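Local structure of putative ring-cleaving dioxygenase MhqO (Bacillus subtilis subsp. subtilis, 3OAJ) at residues Gly17-Val29 and Ile300-Leu312. The protein is a putative iron-dependent extradiol ring-cleavage dioxygenase that may contribute to the degradation of aromatic compounds. Numbering follows the deposited sequence.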
# COMPACT_ATOMS: atom_id res chain seq x y z
N GLY A 17 -6.71 -9.71 8.90
CA GLY A 17 -7.15 -10.39 10.12
C GLY A 17 -6.55 -9.80 11.38
O GLY A 17 -6.31 -8.60 11.46
N HIS A 18 -6.32 -10.65 12.38
CA HIS A 18 -5.84 -10.22 13.69
C HIS A 18 -4.65 -9.25 13.62
O HIS A 18 -3.67 -9.56 12.93
CB HIS A 18 -5.42 -11.46 14.50
CG HIS A 18 -5.32 -11.23 15.97
ND1 HIS A 18 -4.36 -10.41 16.54
CD2 HIS A 18 -6.03 -11.74 17.00
CE1 HIS A 18 -4.50 -10.42 17.86
NE2 HIS A 18 -5.51 -11.22 18.16
N PRO A 19 -4.70 -8.13 14.38
CA PRO A 19 -3.57 -7.19 14.37
C PRO A 19 -2.22 -7.76 14.79
O PRO A 19 -1.20 -7.30 14.28
CB PRO A 19 -4.02 -6.06 15.31
CG PRO A 19 -5.08 -6.67 16.17
CD PRO A 19 -5.77 -7.70 15.31
N GLN A 20 -2.18 -8.73 15.71
CA GLN A 20 -0.90 -9.32 16.09
C GLN A 20 -0.29 -10.14 14.95
O GLN A 20 0.92 -10.08 14.72
CB GLN A 20 -1.00 -10.15 17.37
CG GLN A 20 0.36 -10.65 17.88
CD GLN A 20 1.26 -9.50 18.34
OE1 GLN A 20 1.06 -8.96 19.42
NE2 GLN A 20 2.23 -9.13 17.52
N GLU A 21 -1.13 -10.90 14.26
CA GLU A 21 -0.69 -11.68 13.10
C GLU A 21 -0.20 -10.77 11.97
O GLU A 21 0.86 -11.00 11.38
CB GLU A 21 -1.84 -12.57 12.61
CG GLU A 21 -2.24 -13.65 13.59
CD GLU A 21 -3.47 -14.43 13.15
OE1 GLU A 21 -3.92 -14.26 11.99
OE2 GLU A 21 -3.97 -15.23 13.98
N ASN A 22 -0.97 -9.72 11.70
CA ASN A 22 -0.59 -8.71 10.72
C ASN A 22 0.77 -8.11 11.07
O ASN A 22 1.68 -8.07 10.24
CB ASN A 22 -1.70 -7.64 10.69
CG ASN A 22 -1.39 -6.48 9.76
OD1 ASN A 22 -1.35 -5.33 10.20
ND2 ASN A 22 -1.23 -6.76 8.48
N THR A 23 0.93 -7.68 12.31
CA THR A 23 2.17 -7.05 12.73
C THR A 23 3.35 -8.02 12.71
O THR A 23 4.46 -7.63 12.30
CB THR A 23 1.99 -6.41 14.14
OG1 THR A 23 0.95 -5.42 14.07
CG2 THR A 23 3.28 -5.76 14.64
N ASP A 24 3.14 -9.25 13.18
CA ASP A 24 4.22 -10.24 13.15
C ASP A 24 4.71 -10.45 11.72
O ASP A 24 5.90 -10.69 11.52
CB ASP A 24 3.77 -11.57 13.76
CG ASP A 24 3.68 -11.54 15.28
OD1 ASP A 24 4.21 -10.60 15.92
OD2 ASP A 24 3.06 -12.47 15.82
N PHE A 25 3.83 -10.33 10.73
CA PHE A 25 4.29 -10.48 9.36
C PHE A 25 5.01 -9.22 8.84
O PHE A 25 6.17 -9.28 8.41
CB PHE A 25 3.17 -10.89 8.41
CG PHE A 25 3.68 -11.39 7.08
CD1 PHE A 25 4.18 -12.68 6.97
CD2 PHE A 25 3.66 -10.57 5.95
CE1 PHE A 25 4.68 -13.14 5.77
CE2 PHE A 25 4.15 -11.04 4.73
CZ PHE A 25 4.64 -12.32 4.64
N TYR A 26 4.33 -8.07 8.90
CA TYR A 26 4.85 -6.85 8.29
C TYR A 26 6.04 -6.25 9.02
O TYR A 26 6.99 -5.81 8.36
CB TYR A 26 3.72 -5.85 7.97
CG TYR A 26 2.91 -6.37 6.81
CD1 TYR A 26 3.25 -6.04 5.49
CD2 TYR A 26 1.82 -7.23 7.01
CE1 TYR A 26 2.56 -6.56 4.42
CE2 TYR A 26 1.12 -7.76 5.94
CZ TYR A 26 1.49 -7.40 4.64
OH TYR A 26 0.81 -7.89 3.57
N ALA A 27 6.03 -6.31 10.36
CA ALA A 27 7.20 -5.92 11.15
C ALA A 27 8.16 -7.09 11.37
O ALA A 27 9.35 -6.98 11.08
CB ALA A 27 6.77 -5.31 12.50
N GLY A 28 7.64 -8.20 11.88
CA GLY A 28 8.47 -9.36 12.23
C GLY A 28 9.22 -9.99 11.06
O GLY A 28 10.43 -10.23 11.13
N VAL A 29 8.50 -10.28 9.98
CA VAL A 29 9.12 -10.93 8.83
C VAL A 29 9.69 -9.90 7.84
O VAL A 29 10.87 -9.97 7.47
CB VAL A 29 8.12 -11.91 8.15
CG1 VAL A 29 8.73 -12.54 6.90
CG2 VAL A 29 7.71 -13.00 9.14
N ILE A 300 -13.03 3.43 23.29
CA ILE A 300 -12.25 3.00 22.14
C ILE A 300 -11.16 2.00 22.53
O ILE A 300 -11.07 0.91 21.95
CB ILE A 300 -11.67 4.22 21.40
CG1 ILE A 300 -12.81 5.01 20.76
CG2 ILE A 300 -10.65 3.79 20.35
CD1 ILE A 300 -12.50 6.46 20.54
N GLU A 301 -10.34 2.37 23.51
CA GLU A 301 -9.27 1.49 23.98
C GLU A 301 -9.81 0.18 24.58
O GLU A 301 -9.26 -0.89 24.30
CB GLU A 301 -8.34 2.22 24.95
CG GLU A 301 -7.37 3.20 24.29
CD GLU A 301 -6.62 4.08 25.28
OE1 GLU A 301 -6.99 4.12 26.48
OE2 GLU A 301 -5.65 4.75 24.87
N GLN A 302 -10.90 0.24 25.35
CA GLN A 302 -11.51 -0.95 25.95
C GLN A 302 -11.85 -2.01 24.91
O GLN A 302 -11.89 -3.21 25.20
CB GLN A 302 -12.78 -0.58 26.72
CG GLN A 302 -12.53 -0.01 28.11
CD GLN A 302 -13.82 0.28 28.85
OE1 GLN A 302 -14.91 0.17 28.30
NE2 GLN A 302 -13.70 0.66 30.12
N GLY A 303 -12.11 -1.57 23.68
CA GLY A 303 -12.53 -2.46 22.62
C GLY A 303 -11.42 -2.98 21.71
O GLY A 303 -11.66 -3.91 20.95
N LEU A 304 -10.23 -2.38 21.78
CA LEU A 304 -9.15 -2.76 20.85
C LEU A 304 -8.32 -3.91 21.40
O LEU A 304 -8.02 -3.95 22.59
CB LEU A 304 -8.26 -1.55 20.50
CG LEU A 304 -8.88 -0.41 19.68
CD1 LEU A 304 -7.94 0.78 19.67
CD2 LEU A 304 -9.19 -0.84 18.26
N LEU A 305 -7.95 -4.83 20.52
CA LEU A 305 -7.13 -5.98 20.92
C LEU A 305 -5.70 -5.55 21.17
O LEU A 305 -5.13 -4.83 20.37
CB LEU A 305 -7.15 -7.07 19.83
CG LEU A 305 -8.45 -7.87 19.65
CD1 LEU A 305 -8.42 -8.68 18.37
CD2 LEU A 305 -8.71 -8.79 20.86
N PRO A 306 -5.09 -5.99 22.29
CA PRO A 306 -3.70 -5.62 22.49
C PRO A 306 -2.80 -6.36 21.51
O PRO A 306 -3.10 -7.50 21.09
CB PRO A 306 -3.43 -6.06 23.93
CG PRO A 306 -4.38 -7.17 24.16
CD PRO A 306 -5.62 -6.79 23.41
N PHE A 307 -1.69 -5.73 21.15
CA PHE A 307 -0.69 -6.36 20.31
C PHE A 307 0.63 -5.64 20.51
O PHE A 307 0.66 -4.49 20.96
CB PHE A 307 -1.12 -6.38 18.82
CG PHE A 307 -1.02 -5.05 18.13
CD1 PHE A 307 0.12 -4.72 17.40
CD2 PHE A 307 -2.07 -4.14 18.17
CE1 PHE A 307 0.23 -3.49 16.75
CE2 PHE A 307 -1.97 -2.91 17.53
CZ PHE A 307 -0.82 -2.58 16.83
N GLU A 308 1.73 -6.31 20.19
CA GLU A 308 3.03 -5.67 20.28
C GLU A 308 3.87 -5.89 19.03
O GLU A 308 3.78 -6.94 18.38
CB GLU A 308 3.78 -6.07 21.56
CG GLU A 308 4.46 -7.43 21.56
CD GLU A 308 5.44 -7.62 22.72
OE1 GLU A 308 6.14 -8.66 22.74
OE2 GLU A 308 5.52 -6.74 23.60
N VAL A 309 4.67 -4.89 18.70
CA VAL A 309 5.64 -5.02 17.64
C VAL A 309 6.79 -5.78 18.26
O VAL A 309 7.39 -5.31 19.24
CB VAL A 309 6.10 -3.63 17.14
CG1 VAL A 309 7.27 -3.75 16.15
CG2 VAL A 309 4.92 -2.88 16.51
N ARG A 310 7.09 -6.96 17.73
CA ARG A 310 8.11 -7.82 18.32
C ARG A 310 9.00 -8.48 17.28
O ARG A 310 8.55 -8.83 16.19
CB ARG A 310 7.47 -8.88 19.23
CG ARG A 310 6.38 -9.70 18.57
CD ARG A 310 5.63 -10.57 19.55
NE ARG A 310 4.62 -11.35 18.85
CZ ARG A 310 3.75 -12.18 19.42
NH1 ARG A 310 3.75 -12.37 20.74
NH2 ARG A 310 2.88 -12.83 18.67
N GLU A 311 10.27 -8.64 17.63
CA GLU A 311 11.18 -9.40 16.80
C GLU A 311 10.87 -10.88 16.96
O GLU A 311 10.58 -11.36 18.06
CB GLU A 311 12.64 -9.08 17.14
CG GLU A 311 13.07 -7.67 16.72
CD GLU A 311 14.52 -7.36 17.05
OE1 GLU A 311 15.12 -8.08 17.88
OE2 GLU A 311 15.06 -6.38 16.48
N LEU A 312 10.88 -11.58 15.83
CA LEU A 312 10.68 -13.02 15.82
C LEU A 312 12.06 -13.65 15.69
O LEU A 312 12.23 -14.84 15.84
CB LEU A 312 9.78 -13.44 14.64
CG LEU A 312 8.54 -12.60 14.30
CD1 LEU A 312 7.92 -13.05 12.99
CD2 LEU A 312 7.50 -12.63 15.41
O HOH W 1 5.86 -8.30 15.44
O HOH W 2 11.78 -10.50 13.57
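The first helix of the N-terminal vicinal oxygen chelate (VOC) module, 19-29, is overlaid by the extended C-terminal tail 305-312, and Q20 and E308 form the central clasp. The Q20 carboxamide serves the E308 backbone as another peptide group would: OE1 accepts from E308 N at 2.8 Å, and NE2 gives E308 O a nearly straight bond, also 2.8 Å, in both the amide and the carbonyl planes. The Q20 chain, bent at chi2 (66°), also lies against R310, its CD 3.5 Å from the guanidinium plane, offset toward the rim. R310, extended from CG to NE, grips D24 side-on: NE meets OD1 at 3.1 Å and NH2 meets the syn lone pair of OD2 at 2.9 Å, the planes only 20° apart. Apolar groups bracket this polar centre. F307 lays a ring face over P19 CB, while Y47 meets that ring edge-to-face; V309 splits its branches, CG2 to T23 CG2 and CG1 to A27 CB, and the bare CA of G28 lets L312 CD1 come to 3.8 Å. One water accepts from R310 N and probably donates to D24 OD1; a second links G28 O to L312 N. Paired amide and ionic bonds thus fix the register of a tail lacking regular secondary structure, and the salt bridge probably keeps D24 ionised.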